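Conserved hypothetical protein Ta0289 (Thermoplasma acidophilum DSM 1728, PDB 1PVM) is of unknown function but pairs two CBS domains, modules that often bind adenosyl ligands in relatives, with a metal-binding zinc-ribbon-like domain. Local coordinates at residues V94-R108 and G120-S132. Residues are numbered along the deposited sequence; the frame is centred on the assembly and turned at random.
Sequences VKDVAAYLSENGLER and GIVTLTDLSRYLS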
# COMPACT_ATOMS: atom_id res chain seq x y z
N VAL B 94 -19.22 -1.99 13.20
CA VAL B 94 -17.80 -1.95 12.87
C VAL B 94 -17.11 -3.25 13.26
O VAL B 94 -16.16 -3.67 12.59
CB VAL B 94 -17.06 -0.76 13.57
CG1 VAL B 94 -17.66 0.56 13.12
CG2 VAL B 94 -17.11 -0.90 15.08
N LYS B 95 -17.59 -3.91 14.31
CA LYS B 95 -17.00 -5.17 14.75
C LYS B 95 -17.12 -6.25 13.68
O LYS B 95 -16.19 -7.02 13.46
CB LYS B 95 -17.68 -5.66 16.04
CG LYS B 95 -17.22 -7.04 16.46
CD LYS B 95 -18.12 -7.66 17.52
CE LYS B 95 -17.68 -9.08 17.84
NZ LYS B 95 -18.58 -9.76 18.81
N ASP B 96 -18.27 -6.29 13.01
CA ASP B 96 -18.53 -7.26 11.95
C ASP B 96 -17.67 -6.96 10.73
O ASP B 96 -17.21 -7.87 10.04
CB ASP B 96 -20.01 -7.20 11.54
CG ASP B 96 -20.94 -7.51 12.70
OD1 ASP B 96 -22.15 -7.20 12.58
OD2 ASP B 96 -20.48 -8.05 13.72
N VAL B 97 -17.45 -5.67 10.46
CA VAL B 97 -16.63 -5.27 9.32
C VAL B 97 -15.18 -5.67 9.58
O VAL B 97 -14.50 -6.17 8.70
CB VAL B 97 -16.72 -3.75 9.08
CG1 VAL B 97 -15.90 -3.37 7.85
CG2 VAL B 97 -18.17 -3.35 8.89
N ALA B 98 -14.73 -5.45 10.81
CA ALA B 98 -13.37 -5.80 11.19
C ALA B 98 -13.12 -7.29 10.96
O ALA B 98 -12.10 -7.68 10.38
CB ALA B 98 -13.13 -5.45 12.66
N ALA B 99 -14.05 -8.13 11.41
CA ALA B 99 -13.92 -9.57 11.24
C ALA B 99 -13.87 -9.95 9.76
O ALA B 99 -13.12 -10.85 9.37
CB ALA B 99 -15.08 -10.28 11.93
N TYR B 100 -14.67 -9.28 8.94
CA TYR B 100 -14.70 -9.56 7.51
C TYR B 100 -13.37 -9.20 6.86
O TYR B 100 -12.80 -9.98 6.09
CB TYR B 100 -15.82 -8.77 6.81
CG TYR B 100 -15.82 -8.95 5.31
CD1 TYR B 100 -16.32 -10.12 4.72
CD2 TYR B 100 -15.28 -7.97 4.48
CE1 TYR B 100 -16.28 -10.29 3.33
CE2 TYR B 100 -15.23 -8.14 3.09
CZ TYR B 100 -15.73 -9.30 2.52
OH TYR B 100 -15.69 -9.46 1.16
N LEU B 101 -12.87 -8.01 7.17
CA LEU B 101 -11.60 -7.58 6.60
C LEU B 101 -10.46 -8.51 7.03
O LEU B 101 -9.68 -8.96 6.20
CB LEU B 101 -11.29 -6.14 7.03
CG LEU B 101 -12.24 -5.05 6.53
CD1 LEU B 101 -11.82 -3.71 7.12
CD2 LEU B 101 -12.23 -4.98 5.01
N SER B 102 -10.38 -8.79 8.32
CA SER B 102 -9.33 -9.66 8.86
C SER B 102 -9.36 -11.07 8.25
O SER B 102 -8.31 -11.64 7.92
CB SER B 102 -9.46 -9.75 10.38
OG SER B 102 -8.42 -10.53 10.94
N GLU B 103 -10.56 -11.62 8.11
CA GLU B 103 -10.76 -12.95 7.53
C GLU B 103 -10.22 -13.04 6.10
O GLU B 103 -9.73 -14.09 5.67
CB GLU B 103 -12.26 -13.28 7.56
CG GLU B 103 -12.72 -14.42 6.66
CD GLU B 103 -12.11 -15.77 7.01
OE1 GLU B 103 -11.71 -15.96 8.18
OE2 GLU B 103 -12.06 -16.64 6.11
N ASN B 104 -10.28 -11.92 5.39
CA ASN B 104 -9.84 -11.85 4.00
C ASN B 104 -8.50 -11.15 3.76
O ASN B 104 -8.08 -10.98 2.62
CB ASN B 104 -10.93 -11.16 3.17
CG ASN B 104 -12.17 -12.02 3.02
OD1 ASN B 104 -12.19 -12.97 2.24
ND2 ASN B 104 -13.21 -11.70 3.78
N GLY B 105 -7.84 -10.74 4.84
CA GLY B 105 -6.56 -10.05 4.70
C GLY B 105 -6.69 -8.69 4.04
O GLY B 105 -5.73 -8.18 3.46
N LEU B 106 -7.87 -8.09 4.14
CA LEU B 106 -8.12 -6.78 3.53
C LEU B 106 -7.99 -5.61 4.52
O LEU B 106 -8.10 -5.80 5.73
CB LEU B 106 -9.54 -6.75 2.95
CG LEU B 106 -9.93 -7.78 1.90
CD1 LEU B 106 -11.45 -7.75 1.68
CD2 LEU B 106 -9.19 -7.50 0.60
N GLU B 107 -7.75 -4.42 3.99
CA GLU B 107 -7.69 -3.23 4.83
C GLU B 107 -8.81 -2.27 4.42
O GLU B 107 -8.95 -1.18 4.97
CB GLU B 107 -6.31 -2.56 4.78
CG GLU B 107 -5.69 -2.42 3.41
CD GLU B 107 -6.24 -1.25 2.63
OE1 GLU B 107 -6.32 -0.14 3.19
OE2 GLU B 107 -6.59 -1.45 1.45
N ARG B 108 -9.61 -2.70 3.44
CA ARG B 108 -10.76 -1.92 2.97
C ARG B 108 -11.68 -2.80 2.13
O ARG B 108 -11.27 -3.84 1.62
CB ARG B 108 -10.31 -0.72 2.13
CG ARG B 108 -9.81 -1.03 0.72
CD ARG B 108 -9.27 0.25 0.09
NE ARG B 108 -8.14 0.76 0.86
CZ ARG B 108 -7.79 2.04 0.97
NH1 ARG B 108 -8.50 2.99 0.36
NH2 ARG B 108 -6.74 2.37 1.70
N GLY B 120 -20.62 2.82 -0.77
CA GLY B 120 -19.42 3.44 -0.24
C GLY B 120 -18.28 2.47 -0.07
O GLY B 120 -18.38 1.31 -0.46
N ILE B 121 -17.18 2.96 0.48
CA ILE B 121 -16.03 2.13 0.75
C ILE B 121 -15.63 2.44 2.18
O ILE B 121 -15.67 3.60 2.59
CB ILE B 121 -14.84 2.44 -0.20
CG1 ILE B 121 -15.16 1.94 -1.61
CG2 ILE B 121 -13.55 1.78 0.33
CD1 ILE B 121 -14.04 2.14 -2.62
N VAL B 122 -15.28 1.41 2.93
CA VAL B 122 -14.85 1.58 4.32
C VAL B 122 -13.41 1.06 4.43
O VAL B 122 -13.07 0.01 3.88
CB VAL B 122 -15.78 0.83 5.31
CG1 VAL B 122 -15.81 -0.66 4.99
CG2 VAL B 122 -15.33 1.08 6.75
N THR B 123 -12.56 1.82 5.12
CA THR B 123 -11.16 1.46 5.29
C THR B 123 -10.79 1.29 6.75
O THR B 123 -11.56 1.64 7.64
CB THR B 123 -10.24 2.56 4.75
OG1 THR B 123 -10.41 3.74 5.56
CG2 THR B 123 -10.57 2.89 3.30
N LEU B 124 -9.60 0.76 7.00
CA LEU B 124 -9.13 0.58 8.36
C LEU B 124 -9.06 1.95 9.04
O LEU B 124 -9.32 2.06 10.24
CB LEU B 124 -7.73 -0.06 8.37
CG LEU B 124 -7.06 -0.11 9.75
CD1 LEU B 124 -7.88 -0.96 10.71
CD2 LEU B 124 -5.66 -0.69 9.60
N THR B 125 -8.70 2.98 8.29
CA THR B 125 -8.62 4.32 8.88
C THR B 125 -9.99 4.74 9.42
O THR B 125 -10.09 5.26 10.53
CB THR B 125 -8.14 5.37 7.85
OG1 THR B 125 -6.86 4.99 7.34
CG2 THR B 125 -8.01 6.74 8.52
N ASP B 126 -11.04 4.51 8.63
CA ASP B 126 -12.40 4.85 9.05
C ASP B 126 -12.72 4.10 10.34
O ASP B 126 -13.21 4.67 11.31
CB ASP B 126 -13.41 4.43 7.98
CG ASP B 126 -13.22 5.17 6.68
OD1 ASP B 126 -13.62 4.62 5.63
OD2 ASP B 126 -12.68 6.29 6.70
N LEU B 127 -12.43 2.80 10.34
CA LEU B 127 -12.71 1.95 11.48
C LEU B 127 -11.85 2.21 12.72
O LEU B 127 -12.29 1.95 13.84
CB LEU B 127 -12.53 0.48 11.08
CG LEU B 127 -13.42 -0.04 9.94
CD1 LEU B 127 -12.84 -1.35 9.45
CD2 LEU B 127 -14.85 -0.21 10.41
N SER B 128 -10.64 2.72 12.52
CA SER B 128 -9.73 2.96 13.63
C SER B 128 -10.27 3.86 14.73
O SER B 128 -9.78 3.83 15.85
CB SER B 128 -8.40 3.54 13.12
OG SER B 128 -8.54 4.90 12.73
N ARG B 129 -11.27 4.68 14.41
CA ARG B 129 -11.85 5.58 15.40
C ARG B 129 -12.80 4.87 16.35
O ARG B 129 -13.16 5.41 17.40
CB ARG B 129 -12.62 6.71 14.71
CG ARG B 129 -11.77 7.64 13.86
CD ARG B 129 -12.50 8.95 13.62
NE ARG B 129 -11.70 9.89 12.84
CZ ARG B 129 -11.46 9.76 11.54
NH1 ARG B 129 -11.97 8.73 10.87
NH2 ARG B 129 -10.72 10.66 10.91
N TYR B 130 -13.20 3.64 16.00
CA TYR B 130 -14.14 2.89 16.81
C TYR B 130 -13.66 1.54 17.34
O TYR B 130 -14.04 1.12 18.43
CB TYR B 130 -15.44 2.69 16.02
CG TYR B 130 -15.95 3.99 15.46
CD1 TYR B 130 -15.54 4.45 14.21
CD2 TYR B 130 -16.78 4.82 16.22
CE1 TYR B 130 -15.94 5.70 13.73
CE2 TYR B 130 -17.19 6.06 15.76
CZ TYR B 130 -16.76 6.50 14.52
OH TYR B 130 -17.15 7.74 14.07
N LEU B 131 -12.84 0.85 16.56
CA LEU B 131 -12.33 -0.45 16.94
C LEU B 131 -11.41 -0.42 18.16
O LEU B 131 -10.81 0.61 18.47
CB LEU B 131 -11.56 -1.09 15.78
CG LEU B 131 -12.31 -1.39 14.49
CD1 LEU B 131 -11.36 -2.08 13.52
CD2 LEU B 131 -13.51 -2.28 14.79
N SER B 132 -11.30 -1.56 18.82
CA SER B 132 -10.42 -1.69 19.97
C SER B 132 -9.00 -1.77 19.44
O SER B 132 -8.78 -2.06 18.26
CB SER B 132 -10.74 -2.98 20.74
OG SER B 132 -10.39 -4.13 19.98
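L127 meets helix 94-104 with both of its methyls. CD1 runs tip to tip against L101 CD1 at 3.5 Å, tighter than usual for two carbons, and also touches V97 CG1. L127 CD2 lies 3.9 Å from V94 CB, the two side chains sliding past each other in opposite directions. V97 holds CG1 anti to its backbone N (chi1 -178°), and this branch reaches tip to tip to V122 CG1 at 3.9 Å. L131 extends the apolar row: its CD2 packs on A98 CB at 3.8 Å and on V94 CG2. Helix 133-145 adds I139 against L131 and L140 against L124. S128 OG is hydrogen-bonded to T137 OG1 of the second subunit. This is the core of the second CBS domain, where helix 94-104 packs across one face of the three-stranded mixed sheet and against the short helix 124-127. T123 and D126 form a capping box at the start of that short helix. L124 N donates to E107 O at 2.9 Å. R108 and T123 make an antiparallel non-hydrogen-bonded pair, and their side chains lie side by side. T123 CG2 sits over one guanidinium face, 3.6 Å from R108 NH1. R108 grips the E107 carboxylate side-on, NE to OE2 at 2.8 Å and NH2 to OE1. A leucine in place of R108 would probably leave the E107 carboxylate without the guanidinium that grips it and take the flat group from under T123 CG2.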